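Local coordinates for ricin B-like lectin (Macrolepiota procera, PDB 4IZX), which binds lactose through its galactose unit, and probably related glycans, as a ricin B-like lectin of beta-trefoil fold, at residues Gly18-Glu26 / Gly33-Trp44. Numbering follows the deposited sequence.
With GAL (beta-D-galactopyranose), chain B; BGC (beta-D-glucopyranose), chain C.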
loop_
_atom_site.group_PDB
_atom_site.type_symbol
_atom_site.label_atom_id
_atom_site.label_comp_id
_atom_site.label_asym_id
_atom_site.label_seq_id
_atom_site.Cartn_x
_atom_site.Cartn_y
_atom_site.Cartn_z
ATOM N N GLY A 18 2.069 8.793 9.149
ATOM C CA GLY A 18 3.473 8.527 9.347
ATOM C C GLY A 18 3.832 7.073 9.571
ATOM O O GLY A 18 5.018 6.764 9.689
ATOM N N THR A 19 2.854 6.204 9.711
ATOM C CA THR A 19 3.049 4.785 9.777
ATOM C C THR A 19 3.166 4.218 8.358
ATOM O O THR A 19 2.828 4.878 7.390
ATOM C CB THR A 19 1.923 4.142 10.583
ATOM O OG1 THR A 19 0.688 4.500 9.965
ATOM C CG2 THR A 19 1.947 4.605 12.055
ATOM N N VAL A 20 3.694 2.998 8.255
ATOM C CA VAL A 20 3.975 2.372 6.975
ATOM C C VAL A 20 3.088 1.169 6.727
ATOM O O VAL A 20 2.529 0.566 7.665
ATOM C CB VAL A 20 5.451 1.975 6.832
ATOM C CG1 VAL A 20 6.363 3.163 7.038
ATOM C CG2 VAL A 20 5.824 0.821 7.744
ATOM N N ILE A 21 2.996 0.772 5.460
ATOM C CA ILE A 21 2.294 -0.438 5.060
ATOM C C ILE A 21 3.094 -1.652 5.509
ATOM O O ILE A 21 4.254 -1.841 5.079
ATOM C CB ILE A 21 2.028 -0.465 3.544
ATOM C CG1 ILE A 21 1.215 0.765 3.129
ATOM C CG2 ILE A 21 1.403 -1.769 3.130
ATOM C CD1 ILE A 21 0.734 0.742 1.693
ATOM N N ASP A 22 2.471 -2.483 6.331
ATOM C CA ASP A 22 3.128 -3.557 7.071
ATOM C C ASP A 22 2.292 -4.826 6.907
ATOM O O ASP A 22 1.081 -4.830 7.069
ATOM C CB ASP A 22 3.245 -3.041 8.520
ATOM C CG ASP A 22 3.747 -4.047 9.558
ATOM O OD1 ASP A 22 3.183 -5.167 9.607
ATOM O OD2 ASP A 22 4.643 -3.648 10.361
ATOM N N LEU A 23 2.972 -5.915 6.543
ATOM C CA LEU A 23 2.384 -7.234 6.510
ATOM C C LEU A 23 2.418 -7.777 7.928
ATOM O O LEU A 23 3.470 -8.093 8.482
ATOM C CB LEU A 23 3.126 -8.147 5.563
ATOM C CG LEU A 23 2.635 -9.590 5.510
ATOM C CD1 LEU A 23 1.163 -9.671 5.195
ATOM C CD2 LEU A 23 3.420 -10.387 4.505
ATOM N N SER A 24 1.257 -7.845 8.572
ATOM C CA SER A 24 1.163 -8.152 9.997
ATOM C C SER A 24 1.946 -9.391 10.377
ATOM O O SER A 24 1.729 -10.482 9.818
ATOM C CB SER A 24 -0.300 -8.388 10.363
ATOM O OG SER A 24 -0.372 -8.774 11.715
ATOM N N GLY A 25 2.763 -9.263 11.409
ATOM C CA GLY A 25 3.454 -10.427 11.935
ATOM C C GLY A 25 2.569 -11.333 12.767
ATOM O O GLY A 25 2.962 -12.457 13.075
ATOM N N GLU A 26 1.364 -10.881 13.078
ATOM C CA GLU A 26 0.443 -11.691 13.843
ATOM C C GLU A 26 -0.139 -12.820 13.035
ATOM O O GLU A 26 -0.251 -13.937 13.559
ATOM C CB GLU A 26 -0.661 -10.861 14.430
ATOM C CG GLU A 26 -1.389 -11.635 15.521
ATOM N N GLY A 33 -1.241 -0.474 9.083
ATOM C CA GLY A 33 -0.301 0.602 9.336
ATOM C C GLY A 33 0.468 0.356 10.602
ATOM O O GLY A 33 -0.130 0.006 11.626
ATOM N N TYR A 34 1.788 0.567 10.592
ATOM C CA TYR A 34 2.606 0.276 11.742
ATOM C C TYR A 34 3.815 1.174 11.731
ATOM O O TYR A 34 4.336 1.502 10.656
ATOM C CB TYR A 34 3.031 -1.211 11.714
ATOM C CG TYR A 34 3.398 -1.810 13.068
ATOM C CD1 TYR A 34 2.417 -2.348 13.902
ATOM C CD2 TYR A 34 4.704 -1.898 13.467
ATOM C CE1 TYR A 34 2.740 -2.980 15.083
ATOM C CE2 TYR A 34 5.055 -2.495 14.655
ATOM C CZ TYR A 34 4.060 -3.036 15.470
ATOM O OH TYR A 34 4.426 -3.725 16.615
ATOM N N PRO A 35 4.347 1.558 12.902
ATOM C CA PRO A 35 5.599 2.340 12.901
ATOM C C PRO A 35 6.733 1.586 12.202
ATOM O O PRO A 35 6.885 0.393 12.375
ATOM C CB PRO A 35 5.866 2.576 14.387
ATOM C CG PRO A 35 4.487 2.577 15.005
ATOM C CD PRO A 35 3.758 1.467 14.251
ATOM N N TYR A 36 7.553 2.310 11.441
ATOM C CA TYR A 36 8.630 1.696 10.691
ATOM C C TYR A 36 9.783 1.288 11.580
ATOM O O TYR A 36 10.392 2.130 12.251
ATOM C CB TYR A 36 9.156 2.669 9.618
ATOM C CG TYR A 36 10.155 2.049 8.685
ATOM C CD1 TYR A 36 9.796 0.970 7.904
ATOM C CD2 TYR A 36 11.457 2.553 8.576
ATOM C CE1 TYR A 36 10.705 0.404 7.024
ATOM C CE2 TYR A 36 12.356 1.982 7.714
ATOM C CZ TYR A 36 11.988 0.902 6.938
ATOM O OH TYR A 36 12.835 0.272 6.033
ATOM N N HIS A 37 10.163 0.022 11.506
ATOM C CA HIS A 37 11.308 -0.509 12.226
ATOM C C HIS A 37 12.293 -1.204 11.281
ATOM O O HIS A 37 13.153 -1.904 11.756
ATOM C CB HIS A 37 10.882 -1.434 13.373
ATOM C CG HIS A 37 9.983 -2.536 12.954
ATOM N ND1 HIS A 37 10.458 -3.696 12.409
ATOM C CD2 HIS A 37 8.660 -2.701 13.101
ATOM C CE1 HIS A 37 9.431 -4.478 12.136
ATOM N NE2 HIS A 37 8.326 -3.899 12.541
ATOM N N SER A 38 12.185 -0.961 9.982
ATOM C CA SER A 38 13.054 -1.605 8.962
ATOM C C SER A 38 12.821 -3.096 8.817
ATOM O O SER A 38 13.612 -3.791 8.221
ATOM C CB SER A 38 14.575 -1.325 9.194
ATOM O OG SER A 38 14.805 0.085 9.242
ATOM N N GLY A 39 11.728 -3.599 9.323
ATOM C CA GLY A 39 11.383 -4.993 9.120
ATOM C C GLY A 39 11.188 -5.300 7.651
ATOM O O GLY A 39 10.657 -4.475 6.909
ATOM N N LYS A 40 11.499 -6.521 7.224
ATOM C CA LYS A 40 11.281 -6.889 5.815
ATOM C C LYS A 40 9.805 -7.078 5.467
ATOM O O LYS A 40 9.411 -6.983 4.315
ATOM C CB LYS A 40 12.071 -8.110 5.391
ATOM C CG LYS A 40 13.497 -7.779 4.956
ATOM C CD LYS A 40 14.393 -7.251 6.059
ATOM C CE LYS A 40 15.815 -7.055 5.543
ATOM N NZ LYS A 40 16.714 -6.627 6.620
ATOM N N ASN A 41 8.965 -7.235 6.502
ATOM C CA ASN A 41 7.520 -7.207 6.353
ATOM C C ASN A 41 6.971 -5.793 6.161
ATOM O O ASN A 41 5.768 -5.624 5.980
ATOM C CB ASN A 41 6.832 -7.878 7.546
ATOM C CG ASN A 41 7.047 -7.132 8.848
ATOM O OD1 ASN A 41 8.177 -6.746 9.178
ATOM N ND2 ASN A 41 5.976 -6.880 9.574
ATOM N N GLN A 42 7.853 -4.789 6.162
ATOM C CA GLN A 42 7.535 -3.395 5.911
ATOM C C GLN A 42 8.199 -2.923 4.608
ATOM O O GLN A 42 8.261 -1.721 4.357
ATOM C CB GLN A 42 7.966 -2.557 7.071
ATOM C CG GLN A 42 7.436 -3.044 8.403
ATOM C CD GLN A 42 7.770 -2.107 9.533
ATOM O OE1 GLN A 42 8.918 -1.700 9.691
ATOM N NE2 GLN A 42 6.787 -1.776 10.343
ATOM N N GLN A 43 8.690 -3.860 3.788
ATOM C CA GLN A 43 9.375 -3.596 2.561
ATOM C C GLN A 43 8.697 -4.334 1.433
ATOM O O GLN A 43 8.336 -5.503 1.569
ATOM C CB GLN A 43 10.859 -3.976 2.691
ATOM C CG GLN A 43 11.571 -3.197 3.781
ATOM C CD GLN A 43 13.030 -3.526 3.944
ATOM O OE1 GLN A 43 13.572 -3.551 5.078
ATOM N NE2 GLN A 43 13.697 -3.709 2.846
ATOM N N TRP A 44 8.598 -3.680 0.278
ATOM C CA TRP A 44 7.792 -4.127 -0.851
ATOM C C TRP A 44 8.595 -3.974 -2.121
ATOM O O TRP A 44 9.051 -2.869 -2.453
ATOM C CB TRP A 44 6.491 -3.303 -0.918
ATOM C CG TRP A 44 5.679 -3.471 0.329
ATOM C CD1 TRP A 44 5.699 -2.655 1.420
ATOM C CD2 TRP A 44 4.795 -4.564 0.641
ATOM N NE1 TRP A 44 4.898 -3.171 2.401
ATOM C CE2 TRP A 44 4.329 -4.343 1.955
ATOM C CE3 TRP A 44 4.390 -5.714 -0.028
ATOM C CZ2 TRP A 44 3.461 -5.228 2.586
ATOM C CZ3 TRP A 44 3.512 -6.578 0.589
ATOM C CH2 TRP A 44 3.074 -6.342 1.882
HETATM C C1 GAL B . 5.031 -7.790 14.553
HETATM C C2 GAL B . 5.794 -7.139 13.441
HETATM C C3 GAL B . 5.249 -5.736 13.181
HETATM C C4 GAL B . 3.727 -5.786 12.999
HETATM C C5 GAL B . 3.122 -6.479 14.198
HETATM C C6 GAL B . 1.600 -6.580 14.127
HETATM O O2 GAL B . 7.155 -7.037 13.811
HETATM O O3 GAL B . 5.904 -5.210 12.027
HETATM O O4 GAL B . 3.389 -6.528 11.808
HETATM O O5 GAL B . 3.627 -7.809 14.307
HETATM O O6 GAL B . 1.099 -7.188 15.333
HETATM C C2 BGC C . 4.035 -11.596 17.066
HETATM C C3 BGC C . 3.974 -10.497 15.987
HETATM C C4 BGC C . 5.290 -9.756 15.881
HETATM C C5 BGC C . 6.500 -10.690 16.040
HETATM C C6 BGC C . 7.722 -9.890 16.457
HETATM C C1 BGC C . 5.179 -12.534 16.743
HETATM O O1 BGC C . 5.117 -13.721 17.557
HETATM O O2 BGC C . 2.752 -12.207 17.040
HETATM O O3 BGC C . 2.881 -9.593 16.255
HETATM O O4 BGC C . 5.398 -9.142 14.591
HETATM O O5 BGC C . 6.274 -11.684 17.032
HETATM O O6 BGC C . 7.389 -9.101 17.607
HETATM O O HOH W 1 6.819 5.096 11.116
HETATM O O HOH W 2 6.108 -0.103 3.853
#
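D22 OD2 is gripped by two donors. The amide of Q42 reaches it on its anti side, NE2 to OD2 2.8 Å, and galactose O3 gives it a hydrogen bond of 2.6 Å. D22 CG lies anti to the backbone N (chi1 173°), which carries the carboxylate to the sugar, where OD1 accepts from galactose O4. The carboxylate and the Q42 amide stand nearly perpendicular, 88° apart. Q42 NE2 also donates to P35 O, and Q42 OE1 accepts from H37 N, so the second-shell amide is fixed at both ends. Galactose O3 also accepts from H37 NE2, at the imidazole edge, and from N41 ND2 at 3.0 Å. The other N-H of N41 ND2 goes to L23 O, while L23 N donates to N41 O. Galactose C4 sits 3.5 Å above the Y34 ring, over its centre, a CH-pi contact. G25 N donates to galactose O4. Behind the site, W44 NE1 bonds to I21 O, 3.1 Å, and V20 pairs with Y34 in the antiparallel hairpin of 20-23 and 31-34. This is the galactose site of a beta-trefoil lectin: both bonds to the axial O4 would probably select galactose over its C4 epimer glucose; those to O3 would not.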